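Local coordinates for uncharacterized protein (Cytophaga hutchinsonii ATCC 33406, PDB 3FF4) that is of unknown function but has a Rossmann-like CoA-binding domain and probably binds coenzyme A or a related nucleotide, at residues 11-14 / 19-22. Numbering follows the deposited sequence.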
# COMPACT_ATOMS: atom_id res chain seq x y z
N GLY A 11 3.67 1.30 5.26
CA GLY A 11 5.02 0.84 5.48
C GLY A 11 6.05 1.62 4.67
O GLY A 11 7.20 1.16 4.50
N ALA A 12 5.69 2.81 4.19
CA ALA A 12 6.64 3.64 3.41
C ALA A 12 7.96 3.89 4.16
O ALA A 12 7.96 4.05 5.39
CB ALA A 12 6.02 4.95 3.04
N THR A 13 9.07 3.91 3.43
CA THR A 13 10.40 4.11 4.05
C THR A 13 11.28 4.92 3.10
O THR A 13 11.10 4.81 1.88
CB THR A 13 11.10 2.78 4.49
OG1 THR A 13 12.43 3.06 4.95
CG2 THR A 13 11.15 1.76 3.36
N PRO A 14 12.18 5.78 3.64
CA PRO A 14 13.12 6.45 2.72
C PRO A 14 14.31 5.57 2.27
O PRO A 14 15.02 5.96 1.32
CB PRO A 14 13.59 7.67 3.53
CG PRO A 14 13.47 7.22 4.96
CD PRO A 14 12.30 6.28 5.03
N TYR A 19 11.74 -2.50 -0.55
CA TYR A 19 10.66 -2.66 -1.53
C TYR A 19 9.58 -1.57 -1.49
O TYR A 19 9.05 -1.23 -2.53
CB TYR A 19 10.08 -4.09 -1.52
CG TYR A 19 10.90 -5.03 -2.40
CD1 TYR A 19 12.23 -5.29 -2.11
CD2 TYR A 19 10.34 -5.61 -3.53
CE1 TYR A 19 13.00 -6.13 -2.91
CE2 TYR A 19 11.09 -6.47 -4.34
CZ TYR A 19 12.40 -6.72 -4.02
OH TYR A 19 13.15 -7.53 -4.82
N ALA A 20 9.29 -1.01 -0.32
CA ALA A 20 8.29 0.09 -0.29
C ALA A 20 8.78 1.33 -1.02
O ALA A 20 7.97 2.11 -1.55
CB ALA A 20 7.88 0.47 1.15
N TYR A 21 10.11 1.52 -1.02
CA TYR A 21 10.74 2.58 -1.80
C TYR A 21 10.72 2.23 -3.28
O TYR A 21 10.25 3.02 -4.10
CB TYR A 21 12.17 2.88 -1.33
CG TYR A 21 12.72 4.15 -1.92
CD1 TYR A 21 12.58 5.37 -1.25
CD2 TYR A 21 13.38 4.15 -3.17
CE1 TYR A 21 13.08 6.56 -1.78
CE2 TYR A 21 13.88 5.33 -3.71
CZ TYR A 21 13.72 6.53 -3.01
OH TYR A 21 14.22 7.71 -3.51
N LEU A 22 11.20 1.04 -3.61
CA LEU A 22 11.10 0.58 -4.99
C LEU A 22 9.65 0.76 -5.54
O LEU A 22 9.48 1.22 -6.68
CB LEU A 22 11.59 -0.86 -5.12
CG LEU A 22 13.02 -1.04 -4.61
CD1 LEU A 22 13.44 -2.50 -4.68
CD2 LEU A 22 14.00 -0.16 -5.40
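With CG of Tyr21 anti to the backbone N (chi1 -168°), its ring is carried alongside the 11-14 backbone, where two successive carbonyl oxygens meet it. Thr13 O lies at the ring edge, close to the ring plane, 3.5 Å from Tyr21 CD1; Pro14 O approaches the same carbon obliquely at 3.6 Å. In Thr13 the anti position (chi1 174°) goes to OG1, which hydrogen-bonds to Glu15, while CG2, set between the backbone N and the carbonyl carbon, comes within 4.2 Å of Ala20 CB. Ala20 CB points at the loop and also rests 3.5 Å from Gly11 O, with Ala12 CA nearby. Gly11 and Ala12 are tied to Val37 by backbone hydrogen bonds. Without the Tyr21 ring, an alanine here is likely to open a gap beside Thr13 and Pro14, leaving Thr13 O without its aromatic C-H neighbour. The contact joins the loop after strand 7-10 to the first turn of helix 19-30 within the strand-loop-helix unit that in Rossmann-like folds commonly borders the nucleotide site. The fit therefore rests mainly on shape, with a probable weak attraction between the C-H of Tyr21 CD1 and Thr13 O.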